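Side-chain contacts in pyoverdine biosynthesis protein PvcA (PDB 3E59), which converts the amino group of L-tyrosine into an isonitrile, taking the new carbon from C2 of ribulose 5-phosphate, in the biosynthesis of paerucumarin: residues L16-L21 with Q98-F103; V63-P68 with A242-Q247; L88-L93 with T147-F152; I268-T273 with L278-G283. One frame throughout, in Å; residues are numbered along the deposited sequence.

Interaction 1: residues L16-L21 with Q98-F103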
# COMPACT_ATOMS: atom_id res chain seq x y z
N LEU A 16 1.57 -10.90 -16.49
CA LEU A 16 0.75 -9.69 -16.44
C LEU A 16 -0.72 -10.04 -16.24
O LEU A 16 -1.41 -9.41 -15.44
CB LEU A 16 0.94 -8.84 -17.71
CG LEU A 16 0.17 -7.51 -17.77
CD1 LEU A 16 0.54 -6.57 -16.61
CD2 LEU A 16 0.37 -6.81 -19.10
N LYS A 17 -1.20 -11.06 -16.96
CA LYS A 17 -2.59 -11.52 -16.84
C LYS A 17 -2.91 -11.94 -15.40
O LYS A 17 -4.02 -11.72 -14.92
CB LYS A 17 -2.90 -12.65 -17.83
N GLU A 18 -1.91 -12.52 -14.73
CA GLU A 18 -1.98 -12.84 -13.31
C GLU A 18 -2.16 -11.59 -12.40
O GLU A 18 -2.93 -11.62 -11.44
CB GLU A 18 -0.73 -13.63 -12.89
CG GLU A 18 -0.73 -14.13 -11.47
CD GLU A 18 -1.79 -15.19 -11.23
OE1 GLU A 18 -1.91 -16.10 -12.07
OE2 GLU A 18 -2.50 -15.09 -10.20
N LEU A 19 -1.45 -10.51 -12.71
CA LEU A 19 -1.58 -9.25 -11.97
C LEU A 19 -2.89 -8.53 -12.28
O LEU A 19 -3.48 -7.92 -11.41
CB LEU A 19 -0.41 -8.30 -12.30
CG LEU A 19 1.02 -8.86 -12.18
CD1 LEU A 19 2.04 -7.92 -12.83
CD2 LEU A 19 1.38 -9.13 -10.72
N LEU A 20 -3.32 -8.59 -13.54
CA LEU A 20 -4.48 -7.84 -14.02
C LEU A 20 -5.79 -8.24 -13.33
O LEU A 20 -6.70 -7.41 -13.21
CB LEU A 20 -4.61 -7.99 -15.55
CG LEU A 20 -3.67 -7.15 -16.44
CD1 LEU A 20 -3.77 -7.61 -17.87
CD2 LEU A 20 -4.00 -5.65 -16.33
N LEU A 21 -5.87 -9.50 -12.89
CA LEU A 21 -6.98 -10.02 -12.09
C LEU A 21 -7.22 -9.26 -10.79
O LEU A 21 -8.35 -9.22 -10.31
CB LEU A 21 -6.75 -11.49 -11.73
CG LEU A 21 -6.67 -12.50 -12.87
CD1 LEU A 21 -6.04 -13.80 -12.36
CD2 LEU A 21 -8.06 -12.74 -13.50
N GLN A 98 4.02 -17.62 -5.92
CA GLN A 98 4.00 -19.08 -6.15
C GLN A 98 3.30 -19.43 -7.47
O GLN A 98 3.80 -20.26 -8.24
CB GLN A 98 3.35 -19.81 -4.96
CG GLN A 98 4.15 -19.73 -3.64
CD GLN A 98 3.48 -20.43 -2.47
OE1 GLN A 98 2.27 -20.31 -2.25
NE2 GLN A 98 4.27 -21.17 -1.70
N ARG A 99 2.16 -18.80 -7.74
CA ARG A 99 1.46 -19.01 -9.02
C ARG A 99 2.31 -18.64 -10.25
O ARG A 99 2.26 -19.34 -11.26
CB ARG A 99 0.11 -18.27 -9.06
CG ARG A 99 -0.89 -18.78 -8.03
CD ARG A 99 -2.32 -18.43 -8.39
NE ARG A 99 -3.05 -19.61 -8.88
CZ ARG A 99 -3.25 -19.90 -10.17
NH1 ARG A 99 -2.78 -19.11 -11.13
NH2 ARG A 99 -3.92 -20.99 -10.49
N ILE A 100 3.06 -17.54 -10.17
CA ILE A 100 4.02 -17.16 -11.20
C ILE A 100 5.10 -18.25 -11.36
O ILE A 100 5.45 -18.62 -12.48
CB ILE A 100 4.67 -15.77 -10.92
CG1 ILE A 100 3.63 -14.64 -11.08
CG2 ILE A 100 5.87 -15.53 -11.82
CD1 ILE A 100 4.10 -13.26 -10.66
N GLN A 101 5.60 -18.77 -10.23
CA GLN A 101 6.63 -19.81 -10.24
C GLN A 101 6.16 -21.15 -10.86
O GLN A 101 6.99 -21.99 -11.23
CB GLN A 101 7.21 -20.01 -8.82
CG GLN A 101 8.55 -20.77 -8.82
CD GLN A 101 9.41 -20.49 -7.59
OE1 GLN A 101 8.90 -20.43 -6.47
NE2 GLN A 101 10.71 -20.34 -7.81
N LEU A 102 4.84 -21.32 -10.98
CA LEU A 102 4.27 -22.52 -11.59
C LEU A 102 4.64 -22.65 -13.07
O LEU A 102 4.87 -23.76 -13.55
CB LEU A 102 2.75 -22.58 -11.42
CG LEU A 102 2.16 -23.01 -10.07
CD1 LEU A 102 0.64 -23.04 -10.17
CD2 LEU A 102 2.68 -24.37 -9.59
N PHE A 103 4.67 -21.52 -13.79
CA PHE A 103 5.09 -21.51 -15.20
C PHE A 103 6.47 -20.89 -15.45
O PHE A 103 7.07 -21.15 -16.50
CB PHE A 103 4.03 -20.85 -16.09
CG PHE A 103 3.66 -19.45 -15.69
CD1 PHE A 103 2.50 -19.21 -14.94
CD2 PHE A 103 4.43 -18.36 -16.08
CE1 PHE A 103 2.14 -17.91 -14.57
CE2 PHE A 103 4.08 -17.05 -15.72
CZ PHE A 103 2.92 -16.83 -14.96

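Interaction 2: residues V63-P68 with A242-Q247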
# COMPACT_ATOMS: atom_id res chain seq x y z
N VAL A 63 8.42 -4.39 -6.33
CA VAL A 63 8.55 -3.46 -5.21
C VAL A 63 7.16 -2.95 -4.87
O VAL A 63 6.40 -2.57 -5.76
CB VAL A 63 9.50 -2.30 -5.58
CG1 VAL A 63 9.27 -1.07 -4.70
CG2 VAL A 63 10.95 -2.79 -5.48
N LEU A 64 6.84 -2.96 -3.57
CA LEU A 64 5.53 -2.52 -3.09
C LEU A 64 5.64 -1.59 -1.86
O LEU A 64 5.88 -2.07 -0.75
CB LEU A 64 4.68 -3.75 -2.72
CG LEU A 64 3.30 -3.52 -2.07
CD1 LEU A 64 2.44 -2.54 -2.89
CD2 LEU A 64 2.56 -4.83 -1.83
N PRO A 65 5.46 -0.27 -2.06
CA PRO A 65 5.39 0.63 -0.91
C PRO A 65 4.03 0.47 -0.23
O PRO A 65 2.98 0.77 -0.83
CB PRO A 65 5.51 2.03 -1.55
CG PRO A 65 5.95 1.79 -2.96
CD PRO A 65 5.35 0.49 -3.32
N ALA A 66 4.05 -0.02 1.01
CA ALA A 66 2.83 -0.41 1.72
C ALA A 66 3.12 -0.84 3.16
O ALA A 66 4.28 -0.91 3.57
CB ALA A 66 2.14 -1.56 0.99
N PHE A 67 2.06 -1.13 3.91
CA PHE A 67 2.16 -1.61 5.30
C PHE A 67 2.97 -0.68 6.21
O PHE A 67 3.98 -1.11 6.81
CB PHE A 67 2.71 -3.04 5.34
CG PHE A 67 1.86 -4.08 4.65
CD1 PHE A 67 2.12 -4.44 3.31
CD2 PHE A 67 0.84 -4.73 5.33
CE1 PHE A 67 1.35 -5.42 2.67
CE2 PHE A 67 0.06 -5.70 4.70
CZ PHE A 67 0.32 -6.05 3.37
N PRO A 68 2.55 0.59 6.32
CA PRO A 68 3.30 1.54 7.15
C PRO A 68 3.07 1.37 8.65
O PRO A 68 4.02 1.34 9.43
CB PRO A 68 2.76 2.91 6.69
CG PRO A 68 1.38 2.64 6.25
CD PRO A 68 1.41 1.23 5.64
N ALA A 242 10.80 7.54 -5.46
CA ALA A 242 11.98 7.96 -6.22
C ALA A 242 13.27 7.32 -5.69
O ALA A 242 14.10 6.82 -6.47
CB ALA A 242 12.08 9.48 -6.21
N LEU A 243 13.41 7.31 -4.36
CA LEU A 243 14.49 6.58 -3.71
C LEU A 243 14.52 5.10 -4.14
O LEU A 243 15.56 4.60 -4.54
CB LEU A 243 14.39 6.72 -2.18
CG LEU A 243 15.45 5.99 -1.33
CD1 LEU A 243 15.72 6.69 -0.01
CD2 LEU A 243 15.08 4.51 -1.09
N LEU A 244 13.38 4.43 -4.09
CA LEU A 244 13.29 3.02 -4.48
C LEU A 244 13.52 2.76 -5.97
O LEU A 244 13.92 1.66 -6.35
CB LEU A 244 11.92 2.45 -4.07
CG LEU A 244 11.57 2.38 -2.59
CD1 LEU A 244 10.06 2.13 -2.41
CD2 LEU A 244 12.41 1.31 -1.90
N ALA A 245 13.24 3.75 -6.83
CA ALA A 245 13.54 3.60 -8.27
C ALA A 245 15.04 3.52 -8.52
O ALA A 245 15.50 2.87 -9.46
CB ALA A 245 12.89 4.70 -9.09
N ASP A 246 15.82 4.19 -7.67
CA ASP A 246 17.29 4.09 -7.74
C ASP A 246 17.82 2.86 -7.02
O ASP A 246 18.83 2.29 -7.43
CB ASP A 246 17.94 5.35 -7.18
CG ASP A 246 17.94 6.50 -8.18
OD1 ASP A 246 17.57 6.28 -9.36
OD2 ASP A 246 18.31 7.63 -7.79
N GLN A 247 17.15 2.44 -5.94
CA GLN A 247 17.56 1.23 -5.24
C GLN A 247 17.30 0.00 -6.10
O GLN A 247 18.16 -0.87 -6.20
CB GLN A 247 16.85 1.08 -3.89
CG GLN A 247 17.18 2.17 -2.86
CD GLN A 247 18.59 2.05 -2.31
OE1 GLN A 247 19.34 3.04 -2.27
NE2 GLN A 247 18.97 0.85 -1.90

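Interaction 3: residues L88-L93 with T147-F152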
# COMPACT_ATOMS: atom_id res chain seq x y z
N LEU A 88 -3.94 -12.04 5.85
CA LEU A 88 -4.47 -12.55 4.58
C LEU A 88 -3.92 -11.80 3.37
O LEU A 88 -3.76 -12.39 2.31
CB LEU A 88 -5.99 -12.50 4.60
CG LEU A 88 -6.66 -13.50 5.55
CD1 LEU A 88 -8.10 -13.13 5.70
CD2 LEU A 88 -6.51 -14.93 5.04
N SER A 89 -3.62 -10.51 3.54
CA SER A 89 -3.01 -9.74 2.46
C SER A 89 -1.59 -10.23 2.15
O SER A 89 -1.23 -10.40 0.97
CB SER A 89 -3.00 -8.25 2.78
OG SER A 89 -4.31 -7.76 2.94
N LEU A 90 -0.80 -10.45 3.20
CA LEU A 90 0.58 -10.94 3.02
C LEU A 90 0.60 -12.36 2.47
O LEU A 90 1.49 -12.72 1.68
CB LEU A 90 1.37 -10.86 4.32
CG LEU A 90 1.67 -9.45 4.87
CD1 LEU A 90 1.99 -9.51 6.36
CD2 LEU A 90 2.79 -8.79 4.05
N SER A 91 -0.36 -13.17 2.89
CA SER A 91 -0.46 -14.54 2.41
C SER A 91 -0.83 -14.53 0.92
O SER A 91 -0.28 -15.31 0.12
CB SER A 91 -1.47 -15.32 3.25
OG SER A 91 -1.58 -16.64 2.77
N PHE A 92 -1.74 -13.64 0.55
CA PHE A 92 -2.12 -13.47 -0.86
C PHE A 92 -0.92 -13.14 -1.75
O PHE A 92 -0.77 -13.69 -2.84
CB PHE A 92 -3.19 -12.37 -1.06
CG PHE A 92 -3.35 -11.99 -2.50
CD1 PHE A 92 -4.16 -12.75 -3.35
CD2 PHE A 92 -2.64 -10.91 -3.04
CE1 PHE A 92 -4.27 -12.43 -4.68
CE2 PHE A 92 -2.75 -10.58 -4.38
CZ PHE A 92 -3.57 -11.34 -5.20
N LEU A 93 -0.08 -12.21 -1.27
CA LEU A 93 1.04 -11.72 -2.05
C LEU A 93 2.05 -12.83 -2.25
O LEU A 93 2.64 -12.97 -3.33
CB LEU A 93 1.71 -10.53 -1.35
CG LEU A 93 0.97 -9.18 -1.30
CD1 LEU A 93 1.73 -8.22 -0.42
CD2 LEU A 93 0.78 -8.61 -2.69
N THR A 147 7.88 -17.19 1.96
CA THR A 147 9.29 -17.12 1.63
C THR A 147 9.59 -16.18 0.45
O THR A 147 10.77 -15.96 0.12
CB THR A 147 9.87 -18.52 1.31
OG1 THR A 147 9.26 -19.02 0.12
CG2 THR A 147 9.63 -19.50 2.46
N HIS A 148 8.56 -15.63 -0.20
CA HIS A 148 8.79 -14.78 -1.38
C HIS A 148 8.54 -13.31 -1.08
O HIS A 148 8.54 -12.47 -1.98
CB HIS A 148 7.96 -15.27 -2.57
CG HIS A 148 8.13 -16.74 -2.86
ND1 HIS A 148 7.13 -17.66 -2.66
CD2 HIS A 148 9.21 -17.44 -3.27
CE1 HIS A 148 7.57 -18.87 -2.95
NE2 HIS A 148 8.83 -18.77 -3.33
N ILE A 149 8.35 -13.03 0.20
CA ILE A 149 8.03 -11.69 0.68
C ILE A 149 9.20 -11.17 1.50
O ILE A 149 9.54 -11.73 2.54
CB ILE A 149 6.70 -11.67 1.51
CG1 ILE A 149 5.55 -12.28 0.72
CG2 ILE A 149 6.32 -10.23 1.93
CD1 ILE A 149 5.35 -11.70 -0.70
N GLY A 150 9.83 -10.11 1.02
CA GLY A 150 10.86 -9.42 1.79
C GLY A 150 10.36 -8.08 2.32
O GLY A 150 9.32 -7.59 1.89
N VAL A 151 11.10 -7.50 3.26
CA VAL A 151 10.79 -6.18 3.79
C VAL A 151 12.01 -5.28 3.63
O VAL A 151 13.14 -5.70 3.87
CB VAL A 151 10.33 -6.22 5.29
CG1 VAL A 151 9.93 -4.84 5.76
CG2 VAL A 151 9.14 -7.17 5.48
N PHE A 152 11.77 -4.05 3.20
CA PHE A 152 12.79 -3.03 3.10
C PHE A 152 12.23 -1.76 3.74
O PHE A 152 11.25 -1.20 3.25
CB PHE A 152 13.13 -2.80 1.62
CG PHE A 152 14.27 -1.85 1.39
CD1 PHE A 152 15.60 -2.30 1.48
CD2 PHE A 152 14.03 -0.52 1.05
CE1 PHE A 152 16.66 -1.43 1.26
CE2 PHE A 152 15.10 0.37 0.83
CZ PHE A 152 16.41 -0.08 0.93

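Interaction 4: residues I268-T273 with L278-G283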
# COMPACT_ATOMS: atom_id res chain seq x y z
N ILE A 268 -2.60 -2.83 -7.03
CA ILE A 268 -2.97 -4.24 -6.85
C ILE A 268 -3.75 -4.46 -5.55
O ILE A 268 -3.44 -3.88 -4.50
CB ILE A 268 -1.70 -5.18 -6.92
CG1 ILE A 268 -2.10 -6.65 -6.99
CG2 ILE A 268 -0.73 -4.91 -5.74
CD1 ILE A 268 -1.05 -7.55 -7.62
N HIS A 269 -4.78 -5.31 -5.65
CA HIS A 269 -5.58 -5.71 -4.50
C HIS A 269 -4.96 -6.91 -3.81
O HIS A 269 -4.25 -7.71 -4.44
CB HIS A 269 -7.02 -6.01 -4.91
CG HIS A 269 -7.87 -4.79 -5.10
ND1 HIS A 269 -8.31 -4.01 -4.05
CD2 HIS A 269 -8.40 -4.24 -6.22
CE1 HIS A 269 -9.05 -3.02 -4.51
NE2 HIS A 269 -9.14 -3.14 -5.83
N MET A 270 -5.21 -7.01 -2.51
CA MET A 270 -4.64 -8.08 -1.67
C MET A 270 -5.71 -8.90 -0.92
O MET A 270 -5.40 -9.95 -0.34
CB MET A 270 -3.64 -7.50 -0.67
CG MET A 270 -2.43 -6.80 -1.28
SD MET A 270 -1.38 -6.11 -0.01
CE MET A 270 -2.49 -4.89 0.72
N MET A 271 -6.94 -8.41 -0.91
CA MET A 271 -8.13 -9.09 -0.36
C MET A 271 -9.29 -8.54 -1.16
O MET A 271 -9.22 -7.39 -1.62
CB MET A 271 -8.39 -8.71 1.09
CG MET A 271 -7.49 -9.34 2.12
SD MET A 271 -7.88 -8.71 3.76
CE MET A 271 -9.44 -9.51 4.10
N PRO A 272 -10.38 -9.33 -1.33
CA PRO A 272 -11.58 -8.75 -1.92
C PRO A 272 -12.06 -7.53 -1.12
O PRO A 272 -12.07 -7.54 0.11
CB PRO A 272 -12.59 -9.90 -1.82
CG PRO A 272 -11.72 -11.15 -1.85
CD PRO A 272 -10.54 -10.76 -1.03
N THR A 273 -12.43 -6.47 -1.84
CA THR A 273 -12.96 -5.24 -1.24
C THR A 273 -13.72 -4.41 -2.27
O THR A 273 -13.38 -4.41 -3.46
CB THR A 273 -11.84 -4.40 -0.53
OG1 THR A 273 -12.42 -3.31 0.19
CG2 THR A 273 -10.81 -3.87 -1.51
N LEU A 278 -9.08 1.19 -0.26
CA LEU A 278 -9.01 0.63 1.08
C LEU A 278 -7.85 -0.35 1.20
O LEU A 278 -7.67 -1.20 0.34
CB LEU A 278 -10.33 -0.06 1.48
CG LEU A 278 -10.48 -0.51 2.94
CD1 LEU A 278 -10.26 0.66 3.92
CD2 LEU A 278 -11.86 -1.14 3.17
N THR A 279 -7.10 -0.22 2.29
CA THR A 279 -5.99 -1.09 2.60
C THR A 279 -6.15 -1.68 4.03
O THR A 279 -6.86 -1.09 4.85
CB THR A 279 -4.66 -0.34 2.48
OG1 THR A 279 -4.65 0.74 3.41
CG2 THR A 279 -4.46 0.20 1.04
N PRO A 280 -5.54 -2.85 4.30
CA PRO A 280 -5.70 -3.55 5.59
C PRO A 280 -5.30 -2.77 6.85
O PRO A 280 -5.84 -3.05 7.92
CB PRO A 280 -4.86 -4.81 5.43
CG PRO A 280 -3.97 -4.58 4.25
CD PRO A 280 -4.69 -3.63 3.36
N TRP A 281 -4.41 -1.79 6.73
CA TRP A 281 -4.02 -0.98 7.89
C TRP A 281 -4.99 0.18 8.16
O TRP A 281 -4.78 0.94 9.10
CB TRP A 281 -2.57 -0.49 7.78
CG TRP A 281 -2.21 0.14 6.46
CD1 TRP A 281 -2.15 1.49 6.17
CD2 TRP A 281 -1.83 -0.54 5.25
NE1 TRP A 281 -1.78 1.68 4.85
CE2 TRP A 281 -1.57 0.46 4.27
CE3 TRP A 281 -1.67 -1.89 4.91
CZ2 TRP A 281 -1.18 0.14 2.95
CZ3 TRP A 281 -1.28 -2.21 3.59
CH2 TRP A 281 -1.04 -1.20 2.64
N HIS A 282 -6.04 0.29 7.34
CA HIS A 282 -7.10 1.30 7.50
C HIS A 282 -8.47 0.64 7.66
O HIS A 282 -9.48 1.33 7.71
CB HIS A 282 -7.13 2.25 6.30
CG HIS A 282 -6.02 3.25 6.30
ND1 HIS A 282 -6.11 4.46 6.96
CD2 HIS A 282 -4.80 3.23 5.73
CE1 HIS A 282 -4.99 5.14 6.79
NE2 HIS A 282 -4.18 4.41 6.05
N GLY A 283 -8.51 -0.69 7.76
CA GLY A 283 -9.77 -1.41 7.87
C GLY A 283 -9.66 -2.72 8.63
O GLY A 283 -8.69 -2.96 9.36

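Interaction 1: residues L16-L21 with Q98-F103
E18 and R99 meet between two helices in a salt bridge, OE1 of the glutamate lying 3.3 Å from NH1 of the arginine. OE1 comes to the edge of the guanidinium, near its plane, but the accompanying hydrogen bond is weak: the N-H...O angle is only 133°, and the carboxylate and guanidinium planes are turned 32° apart. The other carboxylate oxygen, OE2, reaches the aliphatic part of the same side chain, 3.8 Å from CD of R99. The two side chains cross at about a right angle.

Torsions explain how they meet. CB of E18 points toward the second helix; CG, opposite the backbone N (chi1 -175°), extends the chain before it bends at chi2, while R99 bends at chi3 to bring its guanidinium round to the carboxylate. Next to the charged pair the contact turns apolar: CG of E18 lies 4.4 Å from CG1 of I100, a loose approach. Glutamate suits the place because its CG methylene can lie beside the isoleucine while its carboxylate reaches the more exposed R99.

I100 also packs on V15 of helix 11-20 and on I60 and F62 of strand 60-64, and F103 touches L11, R14 and V15. L19 lies on F62, and L16 touches I42 and L47 of helix 35-55. Helix 11-20 thus packs against both helices 84-103 and 35-55, and through L19 against strand 60-64 of the parallel sheet.

Interaction 2: residues V63-P68 with A242-Q247
L244 points from its helix at V63 and P65, and the contact between the segments is wholly apolar, with no hydrogen bond across it. One methyl does all the close touching: CD1 of L244 is 4.0 Å from CG1 of V63 and 4.2 Å from CG of P65. The leucine side chain meets the valine at a slant, whereas it slides past the proline ring in the opposite direction. Its CG is turned away from its own carbonyl carbon (chi1 -64°), and the nearly extended chi2 of 165° carries CD1 out to these two partners. V63 offers the methyl that stands opposite its backbone N.

Branched valine suits a strand and gives the helix a compact apolar surface. Proline adds a rigid ring where the strand gives way to loop; having no N-H, it donates no backbone hydrogen bond there.

The polar ties run to neighbouring strands. V63 makes backbone hydrogen bonds with I252 and L254, and L64 with T111 and C113, so this strand is held from both neighbours. A bound phosphate, probably from the crystallisation liquor, lies about 4 Å from the P65 side chain. Helix 219-247 packs on the V63 face of the parallel sheet, while L64 turns the other way, onto L93 of helix 84-103. Helices on both faces and a strand order of 3-2-1-4-5, with V63 on the middle strand, mark a Rossmann-like, three-layer alpha/beta fold.

Interaction 3: residues L88-L93 with T147-F152
The backbones of 88-93 and 147-152 come closest at L93 and I149, whose CA atoms are 7.5 Å apart, and no hydrogen bond joins these segments, although just beyond them N94 OD1 accepts one from H148 N. I149 carries the contact, its CB directed at the helix. CG1 is turned away from the residue's own carbonyl carbon (chi1 -54°), and the bend at chi2 (-52°) brings the terminal methyl CD1 against the base of L93, 3.9 Å from CB and 3.8 Å from the backbone C. CG2 meets the L90 side chain, 4.4 Å from its CD2, a looser touch, and CG1 comes within 4.2 Å of the L90 carbonyl O. Isoleucine fits here because beta-branching suits a strand and gives separate methyl groups for two helical leucines one turn apart.

L90 also packs on L137 and I144 of helix 127-144, and L93 on I110. I149 touches I110, V112 and I141, while backbone bonds from G150 to I110 and V112 tie its strand to 108-112. Helix 84-103, the helix of the beta-alpha-beta crossover from strand 60-64 to strand 108-112, thus also packs on the edge strand of the Rossmann-like sheet.

Interaction 4: residues I268-T273 with L278-G283
M270 crosses P280 at about a right angle and lays its terminal methyl against the proline ring. CE is 3.7 Å from CD of P280 and 3.8 Å from CG, so two adjacent ring carbons share the contact. The methionine runs extended as far as the sulfur and then bends at chi3 (-63°), which brings the methyl round to the proline. The same methyl approaches the indole of W281, 4.1 Å from CZ3, at an oblique angle. A long, flexible methionine suits this place, since one methyl can settle against two rigid groups of different shape.

The second meeting is between T273 and L278, whose side chains cross at a slant. OG1 of T273 lies 3.7 Å from CD2 of L278 and 4.1 Å from its CB. This is packing of a hydroxyl against hydrocarbon: the polar partner of OG1 is the backbone O of L294, to which it is hydrogen-bonded. L278 and P280 also touch L294, which places that residue of strand 292-295 beside both meetings.

W281 reaches further, its ring meeting that of F67 with the planes about 45° apart and its side chain touching A66 and P68. S89 of helix 84-103 is next to M270, M271 and P280.

No hydrogen bond or salt bridge joins the two segments. Their direct fit therefore rests on van der Waals packing of methionine with proline and tryptophan, and of threonine with leucine. Polar ties come from outside: R24 bridges the segments, its NE bonded to I268 O and its NH1 to L278 O, and L294 O takes the T273 hydroxyl.

In the fold
Helix 84-103 links much of the set: interactions 1 and 3 use it directly, and interactions 2 and 4 pack on its 88-93 part. Interactions 2 and 3 reach the same parallel sheet, at its middle and edge strands, and are apolar and largely buried. Interaction 1, about 19 Å from the chain's centre, is peripheral yet mostly buried, with E18 and I100 covered and R99 exposed; it is the one with a salt bridge. Interaction 4 lies closer to the centre, about 8 Å away, and joins two parts of one irregular loop with no hydrogen bond between them. Interactions 2 and 4 touch through the segment leaving the middle strand.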